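Local coordinates for protein putative aldolase (Bacteroides vulgatus ATCC 8482, PDB 3DXI) that is of unknown function but is probably an aldolase-like protein built on a TIM barrel of eight parallel strands, at residues 82-95 with 115-128. Residues are numbered along the deposited sequence; the frame is centred on the assembly and turned at random.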
loop_
_atom_site.group_PDB
_atom_site.type_symbol
_atom_site.label_atom_id
_atom_site.label_comp_id
_atom_site.label_asym_id
_atom_site.label_seq_id
_atom_site.Cartn_x
_atom_site.Cartn_y
_atom_site.Cartn_z
ATOM N N GLU A 82 -24.704 -2.210 16.436
ATOM C CA GLU A 82 -25.763 -1.339 16.948
ATOM C C GLU A 82 -27.137 -1.584 16.306
ATOM O O GLU A 82 -28.148 -1.665 17.004
ATOM C CB GLU A 82 -25.352 0.127 16.756
ATOM C CG GLU A 82 -26.168 1.154 17.527
ATOM C CD GLU A 82 -27.529 1.409 16.916
ATOM O OE1 GLU A 82 -27.627 1.479 15.670
ATOM O OE2 GLU A 82 -28.500 1.555 17.686
ATOM N N LYS A 83 -27.174 -1.709 14.984
ATOM C CA LYS A 83 -28.436 -1.928 14.280
ATOM C C LYS A 83 -29.150 -3.220 14.685
ATOM O O LYS A 83 -30.333 -3.393 14.395
ATOM C CB LYS A 83 -28.202 -1.941 12.766
ATOM C CG LYS A 83 -27.374 -3.114 12.276
ATOM C CD LYS A 83 -27.230 -3.080 10.764
ATOM C CE LYS A 83 -26.485 -4.304 10.253
ATOM N NZ LYS A 83 -26.308 -4.259 8.776
ATOM N N ASN A 84 -28.436 -4.124 15.348
ATOM C CA ASN A 84 -29.020 -5.395 15.774
ATOM C C ASN A 84 -29.169 -5.492 17.279
ATOM O O ASN A 84 -29.549 -6.536 17.795
ATOM C CB ASN A 84 -28.151 -6.575 15.326
ATOM C CG ASN A 84 -28.059 -6.700 13.829
ATOM O OD1 ASN A 84 -29.047 -6.524 13.124
ATOM N ND2 ASN A 84 -26.866 -7.027 13.329
ATOM N N THR A 85 -28.877 -4.412 17.991
ATOM C CA THR A 85 -28.942 -4.460 19.444
ATOM C C THR A 85 -29.781 -3.369 20.100
ATOM O O THR A 85 -29.618 -2.181 19.817
ATOM C CB THR A 85 -27.515 -4.397 20.030
ATOM O OG1 THR A 85 -26.713 -5.426 19.442
ATOM C CG2 THR A 85 -27.539 -4.579 21.531
ATOM N N THR A 86 -30.675 -3.789 20.986
ATOM C CA THR A 86 -31.520 -2.859 21.725
ATOM C C THR A 86 -31.051 -2.908 23.174
ATOM O O THR A 86 -30.409 -3.870 23.594
ATOM C CB THR A 86 -33.008 -3.268 21.693
ATOM O OG1 THR A 86 -33.159 -4.541 22.329
ATOM C CG2 THR A 86 -33.519 -3.360 20.265
ATOM N N PRO A 87 -31.352 -1.863 23.957
ATOM C CA PRO A 87 -30.915 -1.894 25.357
ATOM C C PRO A 87 -31.409 -3.161 26.067
ATOM O O PRO A 87 -30.749 -3.684 26.963
ATOM C CB PRO A 87 -31.516 -0.609 25.926
ATOM C CG PRO A 87 -31.427 0.336 24.728
ATOM C CD PRO A 87 -31.919 -0.546 23.600
ATOM N N GLU A 88 -32.562 -3.661 25.637
ATOM C CA GLU A 88 -33.143 -4.866 26.217
ATOM C C GLU A 88 -32.319 -6.130 25.934
ATOM O O GLU A 88 -32.451 -7.128 26.642
ATOM C CB GLU A 88 -34.573 -5.062 25.692
ATOM C CG GLU A 88 -35.581 -3.998 26.147
ATOM C CD GLU A 88 -35.259 -2.593 25.651
ATOM O OE1 GLU A 88 -35.105 -2.406 24.423
ATOM O OE2 GLU A 88 -35.167 -1.671 26.492
ATOM N N ASP A 89 -31.470 -6.092 24.908
ATOM C CA ASP A 89 -30.642 -7.255 24.555
ATOM C C ASP A 89 -29.332 -7.344 25.332
ATOM O O ASP A 89 -28.697 -8.401 25.371
ATOM C CB ASP A 89 -30.292 -7.247 23.061
ATOM C CG ASP A 89 -31.511 -7.292 22.169
ATOM O OD1 ASP A 89 -32.380 -8.159 22.389
ATOM O OD2 ASP A 89 -31.592 -6.464 21.234
ATOM N N LEU A 90 -28.926 -6.238 25.948
ATOM C CA LEU A 90 -27.666 -6.195 26.681
ATOM C C LEU A 90 -27.476 -7.230 27.781
ATOM O O LEU A 90 -26.358 -7.714 27.983
ATOM C CB LEU A 90 -27.443 -4.789 27.246
ATOM C CG LEU A 90 -27.362 -3.690 26.181
ATOM C CD1 LEU A 90 -27.081 -2.348 26.843
ATOM C CD2 LEU A 90 -26.268 -4.034 25.179
ATOM N N ASN A 91 -28.545 -7.584 28.490
ATOM C CA ASN A 91 -28.420 -8.569 29.565
ATOM C C ASN A 91 -27.856 -9.908 29.098
ATOM O O ASN A 91 -26.865 -10.396 29.644
ATOM C CB ASN A 91 -29.768 -8.802 30.256
ATOM C CG ASN A 91 -30.075 -7.748 31.304
ATOM O OD1 ASN A 91 -29.281 -7.510 32.221
ATOM N ND2 ASN A 91 -31.235 -7.111 31.177
ATOM N N HIS A 92 -28.470 -10.508 28.088
ATOM C CA HIS A 92 -27.968 -11.790 27.628
ATOM C C HIS A 92 -26.647 -11.663 26.881
ATOM O O HIS A 92 -25.794 -12.542 26.973
ATOM C CB HIS A 92 -28.979 -12.491 26.728
ATOM C CG HIS A 92 -28.655 -13.934 26.494
ATOM N ND1 HIS A 92 -29.181 -14.658 25.445
ATOM C CD2 HIS A 92 -27.854 -14.785 27.177
ATOM C CE1 HIS A 92 -28.714 -15.894 25.492
ATOM N NE2 HIS A 92 -27.907 -15.998 26.533
ATOM N N LEU A 93 -26.478 -10.566 26.147
ATOM C CA LEU A 93 -25.258 -10.342 25.375
ATOM C C LEU A 93 -24.004 -10.036 26.191
ATOM O O LEU A 93 -22.933 -10.583 25.918
ATOM C CB LEU A 93 -25.467 -9.202 24.370
ATOM C CG LEU A 93 -26.433 -9.410 23.205
ATOM C CD1 LEU A 93 -26.644 -8.100 22.468
ATOM C CD2 LEU A 93 -25.874 -10.467 22.270
ATOM N N LEU A 94 -24.130 -9.175 27.198
ATOM C CA LEU A 94 -22.961 -8.771 27.976
ATOM C C LEU A 94 -22.840 -9.248 29.423
ATOM O O LEU A 94 -21.734 -9.461 29.916
ATOM C CB LEU A 94 -22.852 -7.242 27.941
ATOM C CG LEU A 94 -22.829 -6.643 26.528
ATOM C CD1 LEU A 94 -22.712 -5.133 26.584
ATOM C CD2 LEU A 94 -21.667 -7.224 25.768
ATOM N N LEU A 95 -23.968 -9.408 30.102
ATOM C CA LEU A 95 -23.952 -9.832 31.493
ATOM C C LEU A 95 -23.083 -11.074 31.722
ATOM O O LEU A 95 -22.307 -11.128 32.675
ATOM C CB LEU A 95 -25.383 -10.092 31.967
ATOM C CG LEU A 95 -25.719 -9.784 33.426
ATOM C CD1 LEU A 95 -25.547 -8.294 33.696
ATOM C CD2 LEU A 95 -27.157 -10.210 33.706
ATOM N N ARG A 115 -29.165 6.875 19.029
ATOM C CA ARG A 115 -29.676 5.609 19.545
ATOM C C ARG A 115 -28.513 4.818 20.143
ATOM O O ARG A 115 -28.669 4.115 21.144
ATOM C CB ARG A 115 -30.329 4.805 18.416
ATOM C CG ARG A 115 -31.165 3.632 18.889
ATOM C CD ARG A 115 -31.187 2.534 17.838
ATOM N NE ARG A 115 -31.709 2.991 16.560
ATOM C CZ ARG A 115 -31.357 2.482 15.382
ATOM N NH1 ARG A 115 -30.468 1.500 15.310
ATOM N NH2 ARG A 115 -31.913 2.943 14.270
ATOM N N ALA A 116 -27.341 4.943 19.528
ATOM C CA ALA A 116 -26.150 4.244 20.007
ATOM C C ALA A 116 -25.707 4.791 21.365
ATOM O O ALA A 116 -25.175 4.049 22.195
ATOM C CB ALA A 116 -25.013 4.375 18.988
ATOM N N ILE A 117 -25.931 6.086 21.590
ATOM C CA ILE A 117 -25.554 6.712 22.859
ATOM C C ILE A 117 -26.374 6.130 24.008
ATOM O O ILE A 117 -25.883 5.993 25.130
ATOM C CB ILE A 117 -25.741 8.254 22.808
ATOM C CG1 ILE A 117 -24.730 8.858 21.830
ATOM C CG2 ILE A 117 -25.573 8.856 24.213
ATOM C CD1 ILE A 117 -24.895 10.344 21.592
ATOM N N VAL A 118 -27.627 5.791 23.715
ATOM C CA VAL A 118 -28.521 5.196 24.698
ATOM C C VAL A 118 -27.963 3.824 25.065
ATOM O O VAL A 118 -27.924 3.439 26.232
ATOM C CB VAL A 118 -29.944 5.011 24.114
ATOM C CG1 VAL A 118 -30.799 4.193 25.075
ATOM C CG2 VAL A 118 -30.582 6.379 23.834
ATOM N N LEU A 119 -27.534 3.088 24.047
ATOM C CA LEU A 119 -26.971 1.758 24.238
ATOM C C LEU A 119 -25.680 1.872 25.049
ATOM O O LEU A 119 -25.500 1.179 26.060
ATOM C CB LEU A 119 -26.686 1.125 22.874
ATOM C CG LEU A 119 -26.342 -0.363 22.806
ATOM C CD1 LEU A 119 -27.520 -1.184 23.317
ATOM C CD2 LEU A 119 -26.016 -0.738 21.363
ATOM N N ALA A 120 -24.793 2.761 24.605
ATOM C CA ALA A 120 -23.508 2.983 25.269
ATOM C C ALA A 120 -23.686 3.287 26.747
ATOM O O ALA A 120 -22.993 2.726 27.590
ATOM C CB ALA A 120 -22.765 4.120 24.595
ATOM N N LYS A 121 -24.620 4.183 27.053
ATOM C CA LYS A 121 -24.897 4.569 28.429
ATOM C C LYS A 121 -25.216 3.340 29.274
ATOM O O LYS A 121 -24.708 3.194 30.388
ATOM C CB LYS A 121 -26.068 5.553 28.459
ATOM C CG LYS A 121 -26.167 6.373 29.728
ATOM C CD LYS A 121 -27.041 7.599 29.493
ATOM C CE LYS A 121 -26.938 8.589 30.644
ATOM N NZ LYS A 121 -27.547 9.902 30.279
ATOM N N ALA A 122 -26.050 2.449 28.739
ATOM C CA ALA A 122 -26.419 1.229 29.454
ATOM C C ALA A 122 -25.216 0.296 29.641
ATOM O O ALA A 122 -25.048 -0.311 30.697
ATOM C CB ALA A 122 -27.537 0.502 28.702
ATOM N N ILE A 123 -24.384 0.178 28.612
ATOM C CA ILE A 123 -23.204 -0.682 28.690
ATOM C C ILE A 123 -22.239 -0.160 29.756
ATOM O O ILE A 123 -21.579 -0.934 30.451
ATOM C CB ILE A 123 -22.461 -0.741 27.329
ATOM C CG1 ILE A 123 -23.336 -1.434 26.280
ATOM C CG2 ILE A 123 -21.144 -1.484 27.485
ATOM C CD1 ILE A 123 -22.729 -1.450 24.885
ATOM N N LYS A 124 -22.175 1.159 29.891
ATOM C CA LYS A 124 -21.278 1.771 30.861
ATOM C C LYS A 124 -21.654 1.445 32.307
ATOM O O LYS A 124 -20.780 1.335 33.171
ATOM C CB LYS A 124 -21.244 3.285 30.662
ATOM C CG LYS A 124 -19.925 3.905 31.066
ATOM C CD LYS A 124 -18.811 3.440 30.131
ATOM C CE LYS A 124 -17.448 3.798 30.686
ATOM N NZ LYS A 124 -17.384 5.251 31.003
ATOM N N THR A 125 -22.946 1.285 32.579
ATOM C CA THR A 125 -23.383 0.960 33.933
ATOM C C THR A 125 -23.021 -0.482 34.296
ATOM O O THR A 125 -23.089 -0.874 35.461
ATOM C CB THR A 125 -24.915 1.158 34.103
ATOM O OG1 THR A 125 -25.616 0.308 33.190
ATOM C CG2 THR A 125 -25.298 2.599 33.835
HETATM N N MSE A 126 -22.634 -1.271 33.297
HETATM C CA MSE A 126 -22.257 -2.660 33.538
HETATM C C MSE A 126 -20.763 -2.784 33.841
HETATM O O MSE A 126 -20.254 -3.874 34.115
HETATM C CB MSE A 126 -22.651 -3.535 32.342
HETATM C CG MSE A 126 -24.167 -3.628 32.145
HETATM SE SE MSE A 126 -24.765 -4.715 30.639
HETATM C CE MSE A 126 -24.288 -6.447 31.331
ATOM N N GLY A 127 -20.060 -1.656 33.784
ATOM C CA GLY A 127 -18.643 -1.648 34.111
ATOM C C GLY A 127 -17.652 -1.892 32.990
ATOM O O GLY A 127 -16.465 -2.084 33.247
ATOM N N PHE A 128 -18.133 -1.875 31.751
ATOM C CA PHE A 128 -17.272 -2.102 30.594
ATOM C C PHE A 128 -16.732 -0.785 30.046
ATOM O O PHE A 128 -17.330 0.270 30.246
ATOM C CB PHE A 128 -18.061 -2.764 29.452
ATOM C CG PHE A 128 -18.502 -4.173 29.727
ATOM C CD1 PHE A 128 -17.588 -5.223 29.709
ATOM C CD2 PHE A 128 -19.843 -4.457 29.962
ATOM C CE1 PHE A 128 -18.006 -6.536 29.917
ATOM C CE2 PHE A 128 -20.278 -5.770 30.173
ATOM C CZ PHE A 128 -19.358 -6.811 30.148
#
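Two neighbouring outer helices of the TIM barrel pack here, the short helix 90-94 that follows strand 75-81 and helix 113-124 that follows strand 103-108; the axes of its 115-124 part and of helix 90-94 cross at -59°, 11.5 Å apart at closest. Leu90 and Leu119 meet at the middle. Leu119 sends its CG anti to the backbone N (chi1 -169°), which carries CD1 across the gap to lie 3.6 Å from CD2 of Leu90, while Thr85 CG2 lies against both Leu119 methyls, nearer CD1. The other Leu90 branch, CD1, presses on Ala122 CB at 3.4 Å, a tight carbon contact, and also reaches Ile123 CG1. Leu94 crosses Ile123 at about a right angle, its CD1 3.8 Å from Ile123 CG1, and both side chains also touch Leu80 of strand 75-81, so the helix pair packs on the barrel strand. Toward the start of helix 90-94, Pro87 CG rests on Val118 CG1. Where the chain leaves strand 75-81, Glu82 lays its CG against Ala116 CB and forms a salt bridge to Arg115, OE1 to NH1 2.9 Å. Next to Pro87, Asp89 OD2 accepts from both Thr86 N and Thr86 OG1 on one face of the carboxylate, and Lys48 adds a salt bridge to the same oxygen. Beyond helix 113-124 a Schellman motif at Gly127 turns the chain into strand 129-134. The Phe128 ring touches Leu94 CB through CE2, and selenomethionine Met126, bent at chi3 (70°), brings its CE methyl 3.8 Å from Leu94 CB.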